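Putative dienelactone hydrolase (Klebsiella pneumoniae subsp. pneumoniae MGH 78578, PDB 3F67) is probably a hydrolase of the dienelactone hydrolase family with an alpha/beta-hydrolase fold, likely acting on carboxylic ester bonds. Local coordinates at residues A64-G72 with K90-L100; G125-A133 with S157-L168. All coordinates share one frame; numbering follows the deposited sequence.

Interaction 1. Residues A64-G72 with K90-L100; sequences APELYFRQG and KVPDAQVLADL
L67 lays its two methyls over the start of helix 93-108, CD2 coming within 3.8 Å of D99 CB and CD1 within 4.1 Å of V96 CG1. In this alpha/beta-hydrolase fold the contact joins the loop that leaves the C-terminal end of strand 61-65 to the first turns of that helix. With CG turned anti to the carbonyl carbon (chi1 -66°), L67 sends its branches across those of V96 and L100 at about a right angle, and P65 CG extends the apolar strip, crossing L100 at CD2 (4.1 Å).

Beyond this strip the contact turns polar. R70, extended from CG to NE, meets D99 end-on: NH1 donates to OD2 and NH2 to OD1, both at 2.8 Å, each oxygen using its syn lone pair. The guanidinium and carboxylate planes differ by only 9°, which confirms a two-pronged salt bridge. F69 CZ stands over one guanidinium face, while E16 takes the NE and S13 OG bonds D99 OD1, so the pair is also tied to the beta-hairpin of strands 4-13 and 16-25.

Q71 and Q95 exchange a reciprocal amide pair. Q95 NE2 gives a straight bond (170°) to Q71 OE1 but stands tilted from the plane of that carbonyl, whereas Q71 NE2 returns a more bent bond to Q95 OE1 and lies in its carbonyl plane. V91 CG2 comes obliquely against the Y68 ring, 3.6 Å from CD1, and also lies near Q71 OE1. One water knits the two polar groups together: it donates to L67 O and to D99 OD2 and accepts from Q95 NE2 at 2.9 Å.

Interaction 2. Residues G125-A133 with S157-L168; sequences GGRITWLYA and SPKHPVDIAVDL
This is a largely buried helix-to-loop contact on one side of the central sheet, where helix 124-133 packs against the segment that leads into and past the short, weakly bonded helix 161-164. The backbones come close at two places, W130 with P161 and, slightly nearer, A133 with L168. At the first, P161 lies on the indole: its CB stands over the five-membered ring, 4.2 Å from the centroid and 28° off the normal, a CH-pi contact. The proline CG also touches W130 CB. At the indole's edge L168 CD1 approaches CZ3, while the other methyl of L168, CD2, sits 3.6 Å from A133 CB. The indole NE1 is bonded to Y176 OH.

On the adjoining flank L131 CD2 meets I164 CG1 at 3.7 Å, the two side chains crossing at about a right angle. With chi1 at 52°, I164 turns CG1 toward L131, and its CD1 continues to the W130 carbonyl oxygen.

R127 supplies the polar part. Its chain runs fully extended, CG opposite the backbone N (chi1 171°), carrying the guanidinium past P161 CD to H160. NE donates to H160 ND1 over 3.0 Å, near the imidazole plane, which implies that ND1 carries no proton; H160 NE2 is bonded to E152 O. A weak bond links R127 NH2 to K159 O at 2.9 Å, but the main partner of this nitrogen is D93, and L131 CD1 lies against one guanidinium face. H160 N is in turn bonded to D163 OD2. The helix gripped here begins at a GxCxG sequence whose strained turn fits the nucleophile elbow of alpha/beta-hydrolases.

Overall arrangement
Interactions 1 and 2 have centres about 15 Å apart and meet directly at helix 93-108. D93, itself in segment 90-100 but without contact to 64-72, forms a salt bridge from OD2 to R127 NH2 (2.8 Å), and its OD1 probably hydrogen-bonds S157 OG (3.0 Å), so one carboxylate touches both segments of interaction 2. Farther along the helix, L100 CB packs on Y132 CE1 at 3.5 Å. Helix 124-133 is thus bordered by 93-108 and by 157-168. L67 of interaction 1 lies near the putative nucleophile elbow, and interaction 2 contains its G125; C123, H212 and D180 are placed as a Cys-His-Asp triad would be, which probably marks the active site, as in dienelactone hydrolases.

Interaction 1. Residues A64-G72 with K90-L100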
loop_
_atom_site.group_PDB
_atom_site.type_symbol
_atom_site.label_atom_id
_atom_site.label_comp_id
_atom_site.label_asym_id
_atom_site.label_seq_id
_atom_site.Cartn_x
_atom_site.Cartn_y
_atom_site.Cartn_z
ATOM N N ALA A 64 3.204 6.117 -6.937
ATOM C CA ALA A 64 1.884 5.474 -6.877
ATOM C C ALA A 64 1.500 5.040 -8.308
ATOM O O ALA A 64 1.131 5.890 -9.129
ATOM C CB ALA A 64 0.833 6.467 -6.381
ATOM N N PRO A 65 1.520 3.730 -8.574
ATOM C CA PRO A 65 1.097 3.218 -9.902
ATOM C C PRO A 65 -0.435 3.084 -10.036
ATOM O O PRO A 65 -1.133 2.761 -9.063
ATOM C CB PRO A 65 1.753 1.825 -9.951
ATOM C CG PRO A 65 1.765 1.367 -8.496
ATOM C CD PRO A 65 2.089 2.661 -7.713
ATOM N N GLU A 66 -0.901 3.300 -11.257
ATOM C CA GLU A 66 -2.283 3.128 -11.637
ATOM C C GLU A 66 -2.504 1.633 -11.889
ATOM O O GLU A 66 -2.523 1.180 -13.051
ATOM C CB GLU A 66 -2.524 3.920 -12.923
ATOM C CG GLU A 66 -3.991 4.295 -13.138
ATOM C CD GLU A 66 -4.513 5.203 -12.044
ATOM O OE1 GLU A 66 -4.908 4.673 -10.981
ATOM O OE2 GLU A 66 -4.541 6.445 -12.253
ATOM N N LEU A 67 -2.686 0.864 -10.811
ATOM C CA LEU A 67 -2.671 -0.621 -10.945
ATOM C C LEU A 67 -3.829 -1.207 -11.758
ATOM O O LEU A 67 -3.712 -2.326 -12.284
ATOM C CB LEU A 67 -2.599 -1.277 -9.554
ATOM C CG LEU A 67 -1.254 -0.960 -8.882
ATOM C CD1 LEU A 67 -1.294 -1.188 -7.371
ATOM C CD2 LEU A 67 -0.194 -1.885 -9.466
ATOM N N TYR A 68 -4.937 -0.467 -11.877
ATOM C CA TYR A 68 -6.117 -1.033 -12.566
ATOM C C TYR A 68 -6.097 -0.768 -14.077
ATOM O O TYR A 68 -7.050 -1.142 -14.760
ATOM C CB TYR A 68 -7.432 -0.456 -11.987
ATOM C CG TYR A 68 -7.715 -0.777 -10.507
ATOM C CD1 TYR A 68 -6.934 -1.710 -9.797
ATOM C CD2 TYR A 68 -8.790 -0.159 -9.857
ATOM C CE1 TYR A 68 -7.227 -2.015 -8.427
ATOM C CE2 TYR A 68 -9.099 -0.435 -8.506
ATOM C CZ TYR A 68 -8.321 -1.360 -7.811
ATOM O OH TYR A 68 -8.613 -1.608 -6.494
ATOM N N PHE A 69 -5.026 -0.150 -14.605
ATOM C CA PHE A 69 -5.090 0.468 -15.968
ATOM C C PHE A 69 -5.533 -0.462 -17.109
ATOM O O PHE A 69 -6.179 -0.018 -18.065
ATOM C CB PHE A 69 -3.776 1.226 -16.330
ATOM C CG PHE A 69 -2.637 0.321 -16.747
ATOM C CD1 PHE A 69 -2.244 0.250 -18.084
ATOM C CD2 PHE A 69 -1.977 -0.484 -15.813
ATOM C CE1 PHE A 69 -1.174 -0.616 -18.477
ATOM C CE2 PHE A 69 -0.936 -1.327 -16.176
ATOM C CZ PHE A 69 -0.528 -1.402 -17.514
ATOM N N ARG A 70 -5.214 -1.747 -17.002
ATOM C CA ARG A 70 -5.544 -2.702 -18.072
ATOM C C ARG A 70 -7.011 -3.085 -18.033
ATOM O O ARG A 70 -7.578 -3.450 -19.064
ATOM C CB ARG A 70 -4.757 -3.997 -17.912
ATOM C CG ARG A 70 -3.230 -3.820 -18.033
ATOM C CD ARG A 70 -2.556 -5.186 -17.924
ATOM N NE ARG A 70 -1.089 -5.063 -17.792
ATOM C CZ ARG A 70 -0.500 -4.837 -16.608
ATOM N NH1 ARG A 70 -1.249 -4.657 -15.533
ATOM N NH2 ARG A 70 0.810 -4.765 -16.494
ATOM N N GLN A 71 -7.593 -3.076 -16.837
ATOM C CA GLN A 71 -8.965 -3.556 -16.616
ATOM C C GLN A 71 -9.981 -2.418 -16.737
ATOM O O GLN A 71 -11.075 -2.641 -17.199
ATOM C CB GLN A 71 -9.094 -4.243 -15.236
ATOM C CG GLN A 71 -8.529 -5.706 -15.150
ATOM C CD GLN A 71 -6.993 -5.781 -15.121
ATOM O OE1 GLN A 71 -6.334 -4.951 -14.501
ATOM N NE2 GLN A 71 -6.424 -6.767 -15.842
ATOM N N GLY A 72 -9.635 -1.209 -16.309
ATOM C CA GLY A 72 -10.594 -0.099 -16.423
ATOM C C GLY A 72 -10.246 1.088 -15.562
ATOM O O GLY A 72 -9.199 1.120 -14.923
ATOM N N LYS A 90 -11.832 -7.933 -10.912
ATOM C CA LYS A 90 -11.270 -8.432 -12.151
ATOM C C LYS A 90 -9.769 -8.182 -12.281
ATOM O O LYS A 90 -9.161 -8.552 -13.297
ATOM C CB LYS A 90 -12.063 -7.848 -13.360
ATOM C CG LYS A 90 -13.555 -8.214 -13.289
ATOM C CD LYS A 90 -14.230 -8.129 -14.630
ATOM C CE LYS A 90 -15.734 -8.402 -14.521
ATOM N NZ LYS A 90 -16.037 -9.772 -13.978
ATOM N N VAL A 91 -9.162 -7.598 -11.248
ATOM C CA VAL A 91 -7.739 -7.273 -11.247
ATOM C C VAL A 91 -7.033 -8.405 -10.449
ATOM O O VAL A 91 -7.277 -8.529 -9.237
ATOM C CB VAL A 91 -7.483 -5.921 -10.530
ATOM C CG1 VAL A 91 -5.981 -5.620 -10.447
ATOM C CG2 VAL A 91 -8.206 -4.770 -11.280
ATOM N N PRO A 92 -6.251 -9.267 -11.125
ATOM C CA PRO A 92 -5.716 -10.440 -10.408
ATOM C C PRO A 92 -4.576 -10.033 -9.471
ATOM O O PRO A 92 -3.721 -9.217 -9.867
ATOM C CB PRO A 92 -5.156 -11.349 -11.521
ATOM C CG PRO A 92 -5.813 -10.847 -12.796
ATOM C CD PRO A 92 -5.959 -9.334 -12.566
ATOM N N ASP A 93 -4.537 -10.634 -8.272
ATOM C CA ASP A 93 -3.427 -10.331 -7.351
ATOM C C ASP A 93 -2.048 -10.552 -8.007
ATOM O O ASP A 93 -1.107 -9.749 -7.809
ATOM C CB ASP A 93 -3.478 -11.260 -6.127
ATOM C CG ASP A 93 -4.681 -11.009 -5.215
ATOM O OD1 ASP A 93 -5.355 -9.927 -5.248
ATOM O OD2 ASP A 93 -4.892 -11.919 -4.394
ATOM N N ALA A 94 -1.918 -11.648 -8.774
ATOM C CA ALA A 94 -0.605 -12.005 -9.381
ATOM C C ALA A 94 -0.104 -10.876 -10.290
ATOM O O ALA A 94 1.093 -10.555 -10.294
ATOM C CB ALA A 94 -0.700 -13.286 -10.162
ATOM N N GLN A 95 -1.031 -10.296 -11.048
ATOM C CA GLN A 95 -0.748 -9.160 -11.908
ATOM C C GLN A 95 -0.267 -7.970 -11.100
ATOM O O GLN A 95 0.703 -7.286 -11.496
ATOM C CB GLN A 95 -2.017 -8.780 -12.711
ATOM C CG GLN A 95 -1.824 -7.589 -13.629
ATOM C CD GLN A 95 -3.154 -7.075 -14.149
ATOM O OE1 GLN A 95 -3.631 -7.533 -15.176
ATOM N NE2 GLN A 95 -3.782 -6.172 -13.413
ATOM N N VAL A 96 -0.950 -7.695 -9.987
ATOM C CA VAL A 96 -0.643 -6.540 -9.137
ATOM C C VAL A 96 0.780 -6.701 -8.592
ATOM O O VAL A 96 1.591 -5.770 -8.656
ATOM C CB VAL A 96 -1.644 -6.391 -7.959
ATOM C CG1 VAL A 96 -1.159 -5.269 -6.992
ATOM C CG2 VAL A 96 -3.065 -6.037 -8.453
ATOM N N LEU A 97 1.100 -7.883 -8.078
ATOM C CA LEU A 97 2.422 -8.053 -7.442
ATOM C C LEU A 97 3.533 -7.913 -8.506
ATOM O O LEU A 97 4.584 -7.313 -8.243
ATOM C CB LEU A 97 2.503 -9.411 -6.729
ATOM C CG LEU A 97 1.397 -9.572 -5.629
ATOM C CD1 LEU A 97 1.595 -10.932 -4.983
ATOM C CD2 LEU A 97 1.448 -8.481 -4.559
ATOM N N ALA A 98 3.288 -8.427 -9.708
ATOM C CA ALA A 98 4.266 -8.302 -10.785
ATOM C C ALA A 98 4.414 -6.824 -11.212
ATOM O O ALA A 98 5.528 -6.351 -11.501
ATOM C CB ALA A 98 3.861 -9.186 -12.007
ATOM N N ASP A 99 3.312 -6.089 -11.228
ATOM C CA ASP A 99 3.392 -4.655 -11.546
ATOM C C ASP A 99 4.192 -3.914 -10.463
ATOM O O ASP A 99 4.918 -2.962 -10.786
ATOM C CB ASP A 99 1.978 -4.028 -11.663
ATOM C CG ASP A 99 1.290 -4.395 -12.977
ATOM O OD1 ASP A 99 1.996 -4.759 -13.964
ATOM O OD2 ASP A 99 0.049 -4.339 -13.027
ATOM N N LEU A 100 4.003 -4.266 -9.187
ATOM C CA LEU A 100 4.782 -3.593 -8.153
ATOM C C LEU A 100 6.277 -3.881 -8.340
ATOM O O LEU A 100 7.117 -2.976 -8.108
ATOM C CB LEU A 100 4.343 -4.001 -6.768
ATOM C CG LEU A 100 2.893 -3.615 -6.471
ATOM C CD1 LEU A 100 2.438 -4.174 -5.115
ATOM C CD2 LEU A 100 2.693 -2.057 -6.519
HETATM O O HOH W 1 -2.197 -4.491 -11.579
#

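Interaction 2. Residues G125-A133 with S157-L168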
loop_
_atom_site.group_PDB
_atom_site.type_symbol
_atom_site.label_atom_id
_atom_site.label_comp_id
_atom_site.label_asym_id
_atom_site.label_seq_id
_atom_site.Cartn_x
_atom_site.Cartn_y
_atom_site.Cartn_z
ATOM N N GLY A 125 -5.324 -1.475 -1.029
ATOM C CA GLY A 125 -3.870 -1.397 -1.079
ATOM C C GLY A 125 -3.134 -1.903 0.159
ATOM O O GLY A 125 -1.965 -2.325 0.056
ATOM N N GLY A 126 -3.825 -1.892 1.295
ATOM C CA GLY A 126 -3.248 -2.411 2.543
ATOM C C GLY A 126 -3.229 -3.924 2.496
ATOM O O GLY A 126 -2.288 -4.524 2.998
ATOM N N ARG A 127 -4.235 -4.546 1.874
ATOM C CA ARG A 127 -4.156 -6.003 1.703
ATOM C C ARG A 127 -3.006 -6.364 0.768
ATOM O O ARG A 127 -2.232 -7.281 1.042
ATOM C CB ARG A 127 -5.497 -6.567 1.208
ATOM C CG ARG A 127 -5.389 -8.065 0.810
ATOM C CD ARG A 127 -6.744 -8.616 0.392
ATOM N NE ARG A 127 -6.600 -9.936 -0.249
ATOM C CZ ARG A 127 -6.246 -10.113 -1.514
ATOM N NH1 ARG A 127 -6.059 -9.060 -2.317
ATOM N NH2 ARG A 127 -6.147 -11.351 -2.000
ATOM N N ILE A 128 -2.919 -5.642 -0.349
ATOM C CA ILE A 128 -1.835 -5.853 -1.330
ATOM C C ILE A 128 -0.464 -5.687 -0.661
ATOM O O ILE A 128 0.465 -6.450 -0.949
ATOM C CB ILE A 128 -2.025 -4.874 -2.530
ATOM C CG1 ILE A 128 -3.300 -5.222 -3.335
ATOM C CG2 ILE A 128 -0.764 -4.842 -3.428
ATOM C CD1 ILE A 128 -3.306 -6.632 -3.940
ATOM N N THR A 129 -0.371 -4.715 0.235
ATOM C CA THR A 129 0.851 -4.484 0.993
ATOM C C THR A 129 1.318 -5.759 1.723
ATOM O O THR A 129 2.483 -6.120 1.634
ATOM C CB THR A 129 0.694 -3.262 1.942
ATOM O OG1 THR A 129 0.612 -2.087 1.126
ATOM C CG2 THR A 129 1.974 -3.065 2.807
ATOM N N TRP A 130 0.414 -6.421 2.462
ATOM C CA TRP A 130 0.783 -7.682 3.100
ATOM C C TRP A 130 1.261 -8.704 2.083
ATOM O O TRP A 130 2.276 -9.384 2.292
ATOM C CB TRP A 130 -0.437 -8.277 3.830
ATOM C CG TRP A 130 -0.828 -7.586 5.118
ATOM C CD1 TRP A 130 -1.909 -6.744 5.325
ATOM C CD2 TRP A 130 -0.187 -7.740 6.398
ATOM N NE1 TRP A 130 -1.966 -6.366 6.667
ATOM C CE2 TRP A 130 -0.916 -6.958 7.333
ATOM C CE3 TRP A 130 0.961 -8.452 6.838
ATOM C CZ2 TRP A 130 -0.557 -6.868 8.683
ATOM C CZ3 TRP A 130 1.326 -8.372 8.197
ATOM C CH2 TRP A 130 0.562 -7.584 9.109
ATOM N N LEU A 131 0.489 -8.865 1.012
ATOM C CA LEU A 131 0.866 -9.845 -0.014
ATOM C C LEU A 131 2.262 -9.565 -0.584
ATOM O O LEU A 131 3.048 -10.509 -0.840
ATOM C CB LEU A 131 -0.157 -9.903 -1.151
ATOM C CG LEU A 131 -1.605 -10.286 -0.772
ATOM C CD1 LEU A 131 -2.487 -10.445 -2.044
ATOM C CD2 LEU A 131 -1.706 -11.469 0.120
ATOM N N TYR A 132 2.537 -8.282 -0.884
ATOM C CA TYR A 132 3.818 -7.920 -1.496
ATOM C C TYR A 132 4.990 -8.211 -0.551
ATOM O O TYR A 132 6.092 -8.632 -1.003
ATOM C CB TYR A 132 3.833 -6.420 -1.909
ATOM C CG TYR A 132 4.939 -6.156 -2.902
ATOM C CD1 TYR A 132 4.921 -6.751 -4.162
ATOM C CD2 TYR A 132 6.022 -5.360 -2.543
ATOM C CE1 TYR A 132 5.954 -6.561 -5.059
ATOM C CE2 TYR A 132 7.085 -5.139 -3.450
ATOM C CZ TYR A 132 7.025 -5.737 -4.698
ATOM O OH TYR A 132 8.045 -5.553 -5.600
ATOM N N ALA A 133 4.758 -8.039 0.757
ATOM C CA ALA A 133 5.783 -8.365 1.736
ATOM C C ALA A 133 6.141 -9.865 1.764
ATOM O O ALA A 133 7.253 -10.209 2.151
ATOM C CB ALA A 133 5.385 -7.860 3.176
ATOM N N SER A 157 -8.082 -13.663 -6.600
ATOM C CA SER A 157 -7.535 -13.368 -5.271
ATOM C C SER A 157 -7.512 -14.682 -4.462
ATOM O O SER A 157 -8.373 -14.917 -3.605
ATOM C CB SER A 157 -8.313 -12.249 -4.562
ATOM O OG SER A 157 -8.144 -11.024 -5.236
ATOM N N PRO A 158 -6.557 -15.559 -4.765
ATOM C CA PRO A 158 -6.588 -16.889 -4.103
ATOM C C PRO A 158 -5.971 -16.975 -2.694
ATOM O O PRO A 158 -6.147 -18.032 -2.041
ATOM C CB PRO A 158 -5.754 -17.752 -5.039
ATOM C CG PRO A 158 -4.741 -16.806 -5.562
ATOM C CD PRO A 158 -5.501 -15.497 -5.791
ATOM N N LYS A 159 -5.199 -15.966 -2.264
ATOM C CA LYS A 159 -4.592 -15.984 -0.910
ATOM C C LYS A 159 -4.855 -14.680 -0.236
ATOM O O LYS A 159 -4.861 -13.647 -0.902
ATOM C CB LYS A 159 -3.085 -16.222 -0.941
ATOM C CG LYS A 159 -2.735 -17.439 -1.801
ATOM C CD LYS A 159 -1.792 -18.351 -1.121
ATOM C CE LYS A 159 -1.243 -19.354 -2.140
ATOM N NZ LYS A 159 0.241 -19.464 -1.984
ATOM N N HIS A 160 -5.069 -14.728 1.081
ATOM C CA HIS A 160 -5.219 -13.509 1.892
ATOM C C HIS A 160 -4.060 -13.403 2.869
ATOM O O HIS A 160 -3.261 -14.345 2.980
ATOM C CB HIS A 160 -6.570 -13.578 2.624
ATOM C CG HIS A 160 -7.728 -13.448 1.692
ATOM N ND1 HIS A 160 -7.900 -12.340 0.875
ATOM C CD2 HIS A 160 -8.737 -14.300 1.390
ATOM C CE1 HIS A 160 -8.983 -12.506 0.140
ATOM N NE2 HIS A 160 -9.511 -13.688 0.434
ATOM N N PRO A 161 -3.907 -12.248 3.528
ATOM C CA PRO A 161 -2.771 -12.078 4.413
ATOM C C PRO A 161 -2.606 -13.229 5.421
ATOM O O PRO A 161 -1.465 -13.627 5.699
ATOM C CB PRO A 161 -3.026 -10.693 5.064
ATOM C CG PRO A 161 -3.728 -9.918 3.919
ATOM C CD PRO A 161 -4.651 -10.976 3.309
ATOM N N VAL A 162 -3.713 -13.784 5.933
ATOM C CA VAL A 162 -3.567 -14.870 6.924
ATOM C C VAL A 162 -2.797 -16.026 6.311
ATOM O O VAL A 162 -2.025 -16.669 7.002
ATOM C CB VAL A 162 -4.903 -15.381 7.500
ATOM C CG1 VAL A 162 -5.493 -14.372 8.506
ATOM C CG2 VAL A 162 -5.869 -15.728 6.390
ATOM N N ASP A 163 -2.986 -16.253 5.005
ATOM C CA ASP A 163 -2.347 -17.422 4.295
ATOM C C ASP A 163 -0.850 -17.263 4.030
ATOM O O ASP A 163 -0.122 -18.256 3.837
ATOM C CB ASP A 163 -3.033 -17.648 2.935
ATOM C CG ASP A 163 -4.478 -17.932 3.065
ATOM O OD1 ASP A 163 -4.855 -18.855 3.851
ATOM O OD2 ASP A 163 -5.279 -17.240 2.420
ATOM N N ILE A 164 -0.392 -16.005 3.971
ATOM C CA ILE A 164 0.987 -15.742 3.546
ATOM C C ILE A 164 1.875 -15.284 4.660
ATOM O O ILE A 164 3.056 -15.062 4.445
ATOM C CB ILE A 164 1.060 -14.779 2.323
ATOM C CG1 ILE A 164 0.262 -13.481 2.525
ATOM C CG2 ILE A 164 0.470 -15.491 1.134
ATOM C CD1 ILE A 164 0.867 -12.473 3.496
ATOM N N ALA A 165 1.311 -15.188 5.874
ATOM C CA ALA A 165 2.091 -14.757 7.031
ATOM C C ALA A 165 3.364 -15.614 7.098
ATOM O O ALA A 165 4.478 -15.169 7.380
ATOM C CB ALA A 165 1.242 -14.868 8.341
ATOM N N VAL A 166 3.187 -16.887 6.780
ATOM C CA VAL A 166 4.274 -17.800 6.741
ATOM C C VAL A 166 5.453 -17.448 5.801
ATOM O O VAL A 166 6.581 -17.861 6.055
ATOM C CB VAL A 166 3.711 -19.262 6.455
ATOM C CG1 VAL A 166 2.772 -19.272 5.231
ATOM C CG2 VAL A 166 4.849 -20.258 6.341
ATOM N N ASP A 167 5.193 -16.672 4.738
ATOM C CA ASP A 167 6.176 -16.354 3.668
ATOM C C ASP A 167 6.662 -14.882 3.750
ATOM O O ASP A 167 7.432 -14.431 2.921
ATOM C CB ASP A 167 5.546 -16.579 2.273
ATOM C CG ASP A 167 5.229 -18.047 1.996
ATOM O OD1 ASP A 167 5.918 -18.936 2.527
ATOM O OD2 ASP A 167 4.284 -18.313 1.245
ATOM N N LEU A 168 6.232 -14.161 4.778
ATOM C CA LEU A 168 6.673 -12.759 4.946
ATOM C C LEU A 168 8.216 -12.601 4.982
ATOM O O LEU A 168 8.926 -13.364 5.678
ATOM C CB LEU A 168 6.008 -12.135 6.181
ATOM C CG LEU A 168 4.524 -11.843 6.034
ATOM C CD1 LEU A 168 3.914 -11.522 7.417
ATOM C CD2 LEU A 168 4.207 -10.704 4.957
#